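Local coordinates for putative major capsid protein (Cafeteriavirus-dependent mavirus, PDB 6G44) that probably builds the icosahedral shell of the virophage as trimeric capsomers, each subunit folded as a double jelly-roll, at residues Y379-S382 / S383-G386; F427-P430 / S431-G434; P497-L500 / L501-L505. One frame throughout, in Å; residues are numbered along the deposited sequence.

Contact 1 of 3, residues Y379-S382 / S383-G386; sequences YELS and SSNG
Ser383 OG stands anti to its own carbonyl carbon (chi1 -63°), while the Tyr379 side chain leaves with CG anti to the backbone N (chi1 175°). These torsions bring the hydroxyl over one face of the tyrosine ring, 3.7 Å from CE1 and above the ring centre. The same hydroxyl donates to Tyr379 O at 2.9 Å. Ser383 N reaches that oxygen at 2.8 Å from the opposite face of the carbonyl plane, so two donors of one residue grip it. At the next residue, Ser384 OG donates to Leu381 O at 2.7 Å, and Ser384 N keeps the helical bond to Glu380 O. Here helix 375-384 ends in a Schellman motif. Gly386, with positive phi, is its C-prime residue; Gly386 N bonds Ser383 O at 3.0 Å, and Tyr387 N closes the outer bond to Ser382 O. Asn385 N also donates to Ser382 O, from well above the carbonyl plane. The Asn385 amide lies obliquely across Leu381, with ND2 3.9 Å from CD1. Its oxygen accepts from Arg429 NE, and its nitrogen donates to Asp432 OD2 and Phe427 O. The hydroxyl of Tyr379 is hydrogen-bonded to Lys389 O, and Ser382 OG to Val425 O.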
loop_
_atom_site.group_PDB
_atom_site.type_symbol
_atom_site.label_atom_id
_atom_site.label_comp_id
_atom_site.label_asym_id
_atom_site.label_seq_id
_atom_site.Cartn_x
_atom_site.Cartn_y
_atom_site.Cartn_z
ATOM N N TYR C 379 5.204 15.279 -16.327
ATOM C CA TYR C 379 4.794 14.474 -15.170
ATOM C C TYR C 379 5.566 13.167 -15.114
ATOM O O TYR C 379 6.031 12.752 -14.039
ATOM C CB TYR C 379 3.289 14.218 -15.242
ATOM C CG TYR C 379 2.744 13.288 -14.177
ATOM C CD1 TYR C 379 2.679 13.697 -12.855
ATOM C CD2 TYR C 379 2.267 12.022 -14.491
ATOM C CE1 TYR C 379 2.149 12.870 -11.890
ATOM C CE2 TYR C 379 1.731 11.196 -13.522
ATOM C CZ TYR C 379 1.706 11.618 -12.219
ATOM O OH TYR C 379 1.157 10.805 -11.225
ATOM N N GLU C 380 5.716 12.503 -16.255
ATOM C CA GLU C 380 6.479 11.261 -16.310
ATOM C C GLU C 380 7.953 11.472 -15.928
ATOM O O GLU C 380 8.526 10.686 -15.172
ATOM C CB GLU C 380 6.318 10.619 -17.691
ATOM C CG GLU C 380 4.893 10.088 -17.923
ATOM C CD GLU C 380 4.589 9.678 -19.363
ATOM O OE1 GLU C 380 5.448 9.808 -20.222
ATOM O OE2 GLU C 380 3.430 9.260 -19.619
ATOM N N LEU C 381 8.526 12.553 -16.439
ATOM C CA LEU C 381 9.905 12.927 -16.080
ATOM C C LEU C 381 10.018 13.107 -14.558
ATOM O O LEU C 381 10.906 12.556 -13.887
ATOM C CB LEU C 381 10.296 14.218 -16.799
ATOM C CG LEU C 381 11.542 14.964 -16.339
ATOM C CD1 LEU C 381 12.796 14.095 -16.456
ATOM C CD2 LEU C 381 11.718 16.279 -17.107
ATOM N N SER C 382 9.123 13.913 -14.000
ATOM C CA SER C 382 9.207 14.169 -12.562
ATOM C C SER C 382 9.019 12.881 -11.756
ATOM O O SER C 382 9.753 12.629 -10.786
ATOM C CB SER C 382 8.208 15.254 -12.121
ATOM O OG SER C 382 8.613 15.783 -10.864
ATOM N N SER C 383 8.056 12.058 -12.181
ATOM C CA SER C 383 7.766 10.775 -11.522
ATOM C C SER C 383 8.933 9.798 -11.610
ATOM O O SER C 383 9.164 9.028 -10.657
ATOM C CB SER C 383 6.507 10.157 -12.108
ATOM O OG SER C 383 5.376 10.983 -11.870
ATOM N N SER C 384 9.717 9.871 -12.688
ATOM C CA SER C 384 10.906 9.011 -12.818
ATOM C C SER C 384 11.975 9.330 -11.786
ATOM O O SER C 384 12.854 8.508 -11.528
ATOM C CB SER C 384 11.493 9.082 -14.237
ATOM O OG SER C 384 12.233 10.264 -14.449
ATOM N N ASN C 385 11.883 10.524 -11.213
ATOM C CA ASN C 385 12.775 11.030 -10.189
ATOM C C ASN C 385 12.079 11.142 -8.841
ATOM O O ASN C 385 12.536 11.888 -7.944
ATOM C CB ASN C 385 13.349 12.365 -10.669
ATOM C CG ASN C 385 14.260 12.175 -11.844
ATOM O OD1 ASN C 385 15.133 11.278 -11.817
ATOM N ND2 ASN C 385 14.042 12.949 -12.933
ATOM N N GLY C 386 10.978 10.414 -8.680
ATOM C CA GLY C 386 10.333 10.232 -7.393
ATOM C C GLY C 386 9.055 10.998 -7.148
ATOM O O GLY C 386 8.415 10.761 -6.117
#

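Contact 2 of 3, residues F427-P430 / S431-G434; sequences FFRP and SDLG
This is a side-chain-to-backbone bond across a tight turn, at the point where strand 425-428 gives way to the loop leading to strand 448-457. Asp432 OD2 accepts from Arg429 N at 2.8 Å. The bond is nearly straight (172° at the hydrogen), though the donor sits above the carboxylate plane. Asp432 CG is placed beside its own backbone N (chi1 -64°), which turns the carboxylate back over the start of the turn. In return Asp432 N donates to Arg429 O at 2.9 Å. This closes a type I beta turn with Pro430 and Ser431 in the middle. Leu433 N to Pro430 O, at 3.1 Å, closes a second, overlapping type I turn, and residues 431-433 take helical backbone angles without forming a regular helix. On the buried side, Leu433 CD2 meets the Phe428 ring obliquely, 4.0 Å from CE1. Ile361 of strand 355-363 packs on both side chains. The Arg429 chain runs extended from CG to NE, and Ser431 OG lies 3.8 Å from its CB. The guanidinium does not pair with Asp432; Asn385 engages the polar ends of both residues. Asp432 makes backbone hydrogen bonds to the second subunit, and Ser431 packs on Gly36 of the second subunit.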
loop_
_atom_site.group_PDB
_atom_site.type_symbol
_atom_site.label_atom_id
_atom_site.label_comp_id
_atom_site.label_asym_id
_atom_site.label_seq_id
_atom_site.Cartn_x
_atom_site.Cartn_y
_atom_site.Cartn_z
ATOM N N PHE C 427 11.143 17.410 -11.080
ATOM C CA PHE C 427 12.462 16.935 -10.699
ATOM C C PHE C 427 13.149 16.389 -11.930
ATOM O O PHE C 427 12.554 15.570 -12.657
ATOM C CB PHE C 427 12.368 15.831 -9.638
ATOM C CG PHE C 427 11.826 16.296 -8.312
ATOM C CD1 PHE C 427 12.662 16.898 -7.381
ATOM C CD2 PHE C 427 10.479 16.114 -7.957
ATOM C CE1 PHE C 427 12.175 17.296 -6.148
ATOM C CE2 PHE C 427 10.007 16.502 -6.709
ATOM C CZ PHE C 427 10.859 17.124 -5.814
ATOM N N PHE C 428 14.372 16.854 -12.227
ATOM C CA PHE C 428 15.163 16.294 -13.346
ATOM C C PHE C 428 16.641 16.244 -12.989
ATOM O O PHE C 428 17.113 17.049 -12.178
ATOM C CB PHE C 428 14.927 17.055 -14.670
ATOM C CG PHE C 428 15.577 18.421 -14.732
ATOM C CD1 PHE C 428 16.861 18.573 -15.231
ATOM C CD2 PHE C 428 14.877 19.574 -14.348
ATOM C CE1 PHE C 428 17.465 19.824 -15.267
ATOM C CE2 PHE C 428 15.465 20.818 -14.419
ATOM C CZ PHE C 428 16.773 20.948 -14.877
ATOM N N ARG C 429 17.326 15.245 -13.528
ATOM C CA ARG C 429 18.755 15.014 -13.288
ATOM C C ARG C 429 19.536 15.465 -14.526
ATOM O O ARG C 429 18.985 15.502 -15.629
ATOM C CB ARG C 429 18.997 13.524 -13.077
ATOM C CG ARG C 429 18.254 12.911 -11.906
ATOM C CD ARG C 429 18.515 11.436 -11.868
ATOM N NE ARG C 429 17.790 10.744 -10.806
ATOM C CZ ARG C 429 18.217 10.576 -9.567
ATOM N NH1 ARG C 429 19.406 11.013 -9.182
ATOM N NH2 ARG C 429 17.475 9.900 -8.701
ATOM N N PRO C 430 20.832 15.732 -14.393
ATOM C CA PRO C 430 21.609 16.076 -15.597
ATOM C C PRO C 430 21.575 14.958 -16.654
ATOM O O PRO C 430 21.555 15.240 -17.865
ATOM C CB PRO C 430 23.015 16.347 -15.048
ATOM C CG PRO C 430 23.038 15.838 -13.680
ATOM C CD PRO C 430 21.634 15.837 -13.160
ATOM N N SER C 431 21.497 13.710 -16.217
ATOM C CA SER C 431 21.382 12.581 -17.151
ATOM C C SER C 431 20.071 12.580 -17.935
ATOM O O SER C 431 20.024 12.055 -19.047
ATOM C CB SER C 431 21.624 11.260 -16.428
ATOM O OG SER C 431 20.771 11.071 -15.306
ATOM N N ASP C 432 19.026 13.197 -17.406
ATOM C CA ASP C 432 17.762 13.310 -18.163
ATOM C C ASP C 432 17.864 14.211 -19.378
ATOM O O ASP C 432 17.011 14.147 -20.265
ATOM C CB ASP C 432 16.615 13.784 -17.274
ATOM C CG ASP C 432 16.286 12.813 -16.173
ATOM O OD1 ASP C 432 16.353 11.575 -16.411
ATOM O OD2 ASP C 432 15.979 13.276 -15.047
ATOM N N LEU C 433 18.858 15.080 -19.410
ATOM C CA LEU C 433 18.993 16.108 -20.466
ATOM C C LEU C 433 19.589 15.592 -21.771
ATOM O O LEU C 433 19.480 16.287 -22.778
ATOM C CB LEU C 433 19.873 17.260 -19.949
ATOM C CG LEU C 433 19.342 18.024 -18.721
ATOM C CD1 LEU C 433 20.438 18.921 -18.168
ATOM C CD2 LEU C 433 18.114 18.855 -19.045
ATOM N N GLY C 434 20.213 14.409 -21.766
ATOM C CA GLY C 434 20.794 13.853 -22.977
ATOM C C GLY C 434 21.820 14.762 -23.609
ATOM O O GLY C 434 21.876 14.882 -24.838
#

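Contact 3 of 3, residues P497-L500 / L501-L505; sequences PDQL and LRSPL
Ser503 OG donates to Gln499 O at 2.7 Å, a hydroxyl-to-carbonyl bond across the end of helix 497-501. The hydroxyl is set beside its own backbone N (chi1 -68°), facing back toward the helix. Ser503 N bonds the next carbonyl, Leu500 O, at 3.0 Å. This bond is fairly straight at the hydrogen (163°), but the donor stands above the carbonyl plane. One residue therefore meets two successive carbonyls at the C-terminal end, one with its side chain and one with its backbone. Thr13 OG1 of the third subunit is hydrogen-bonded to Ser503 OG and, in one of the two deposited conformers of Gln499, to Gln499 OE1. Along the last turn, Leu501 N donates to Pro497 O at 2.8 Å, almost in line with the carbonyl. Arg502 N, just past the helix, reaches Asp498 O over a longer 3.2 Å.

The Arg502 side chain bends at chi3 (84°) and folds back along the helix. One face of its guanidinium lies over Asp498 O and the CA of Gln499, both offset toward the rim. Arg502 NH1 comes within 3.7 Å of Asp498 CB, and NH2 within 3.8 Å of Gln499 CA. The charged atoms of Asp498 and Arg502 do not touch. Leu501 packs its CG against Pro497 O at 3.3 Å, and its CD1 lies 4.0 Å from Asp498 OD1.

Leu501 also rests on Tyr438 and Asn439 of a loop, while Leu500 packs on Tyr495 and on Ser33 of the second subunit. The helix follows strand 488-492 and leads into strand 505-506, where Leu505 joins a strand of the third subunit in a parallel beta ladder that carries the sheet across the interface.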
loop_
_atom_site.group_PDB
_atom_site.type_symbol
_atom_site.label_atom_id
_atom_site.label_comp_id
_atom_site.label_asym_id
_atom_site.label_seq_id
_atom_site.Cartn_x
_atom_site.Cartn_y
_atom_site.Cartn_z
ATOM N N PRO C 497 35.568 14.995 -14.487
ATOM C CA PRO C 497 34.817 14.214 -15.464
ATOM C C PRO C 497 35.557 12.944 -15.895
ATOM O O PRO C 497 34.949 11.881 -16.019
ATOM C CB PRO C 497 34.638 15.198 -16.628
ATOM C CG PRO C 497 34.656 16.538 -16.006
ATOM C CD PRO C 497 35.565 16.432 -14.805
ATOM N N ASP C 498 36.876 13.033 -16.085
ATOM C CA ASP C 498 37.629 11.863 -16.462
ATOM C C ASP C 498 37.542 10.747 -15.425
ATOM O O ASP C 498 37.404 9.590 -15.795
ATOM C CB ASP C 498 39.101 12.211 -16.766
ATOM C CG ASP C 498 39.273 12.971 -18.070
ATOM O OD1 ASP C 498 38.341 13.000 -18.920
ATOM O OD2 ASP C 498 40.368 13.551 -18.236
ATOM N N GLN C 499 37.586 11.065 -14.126
ATOM C CA GLN C 499 37.448 10.004 -13.135
ATOM C C GLN C 499 36.074 9.356 -13.202
ATOM O O GLN C 499 35.965 8.146 -13.090
ATOM C CB GLN C 499 37.700 10.464 -11.710
ATOM C CG GLN C 499 37.766 9.246 -10.804
ATOM C CD GLN C 499 37.820 9.535 -9.339
ATOM O OE1 GLN C 499 37.247 8.782 -8.548
ATOM N NE2 GLN C 499 38.517 10.592 -8.960
ATOM N N LEU C 500 35.040 10.162 -13.399
ATOM C CA LEU C 500 33.686 9.613 -13.464
ATOM C C LEU C 500 33.484 8.787 -14.729
ATOM O O LEU C 500 32.983 7.668 -14.639
ATOM C CB LEU C 500 32.664 10.733 -13.358
ATOM C CG LEU C 500 32.728 11.522 -12.052
ATOM C CD1 LEU C 500 31.694 12.637 -12.078
ATOM C CD2 LEU C 500 32.559 10.637 -10.831
ATOM N N LEU C 501 33.971 9.288 -15.865
ATOM C CA LEU C 501 33.855 8.580 -17.148
ATOM C C LEU C 501 34.467 7.178 -17.101
ATOM O O LEU C 501 33.959 6.276 -17.759
ATOM C CB LEU C 501 34.488 9.388 -18.294
ATOM C CG LEU C 501 33.707 10.622 -18.754
ATOM C CD1 LEU C 501 34.602 11.571 -19.531
ATOM C CD2 LEU C 501 32.506 10.213 -19.601
ATOM N N ARG C 502 35.547 6.995 -16.332
ATOM C CA ARG C 502 36.223 5.701 -16.236
ATOM C C ARG C 502 35.757 4.832 -15.060
ATOM O O ARG C 502 36.318 3.757 -14.832
ATOM C CB ARG C 502 37.759 5.887 -16.209
ATOM C CG ARG C 502 38.422 6.157 -14.854
ATOM C CD ARG C 502 39.956 6.179 -14.941
ATOM N NE ARG C 502 40.448 7.494 -15.352
ATOM C CZ ARG C 502 40.835 8.484 -14.542
ATOM N NH1 ARG C 502 41.231 9.637 -15.078
ATOM N NH2 ARG C 502 40.842 8.356 -13.216
ATOM N N SER C 503 34.739 5.275 -14.317
ATOM C CA SER C 503 34.304 4.553 -13.114
ATOM C C SER C 503 33.471 3.337 -13.534
ATOM O O SER C 503 32.756 3.409 -14.535
ATOM C CB SER C 503 33.492 5.461 -12.193
ATOM O OG SER C 503 34.324 6.480 -11.647
ATOM N N PRO C 504 33.572 2.237 -12.781
ATOM C CA PRO C 504 32.778 1.055 -13.124
ATOM C C PRO C 504 31.286 1.286 -12.948
ATOM O O PRO C 504 30.876 2.014 -12.043
ATOM C CB PRO C 504 33.251 0.003 -12.130
ATOM C CG PRO C 504 33.888 0.747 -11.020
ATOM C CD PRO C 504 34.430 2.015 -11.608
ATOM N N LEU C 505 30.484 0.668 -13.812
ATOM C CA LEU C 505 29.044 0.756 -13.717
ATOM C C LEU C 505 28.524 0.000 -12.509
ATOM O O LEU C 505 29.056 -1.053 -12.144
ATOM C CB LEU C 505 28.382 0.136 -14.953
ATOM C CG LEU C 505 28.697 0.734 -16.308
ATOM C CD1 LEU C 505 27.990 -0.085 -17.384
ATOM C CD2 LEU C 505 28.301 2.192 -16.394
#

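Contacts 1 and 2 touch each other, their centres about 11 Å apart. The side-chain amide of Asn385 bridges them. Thus the end of helix 375-384 is fixed to the turn after strand 425-428. All three contacts are partly buried and touch the second subunit. Contact 2 has the largest share of buried residues, four of seven. Contact 3 is the peripheral one, about 32 Å from the chain centre and about 18 Å from contact 2 between centres, and it also meets the third subunit. In contacts 1 and 3 serine hydroxyls bond helix carbonyls, whereas contact 2 uses a carboxylate to take a backbone N-H. Contact 2 adds buried aromatic-aliphatic packing; contact 3 lays an arginine along its helix.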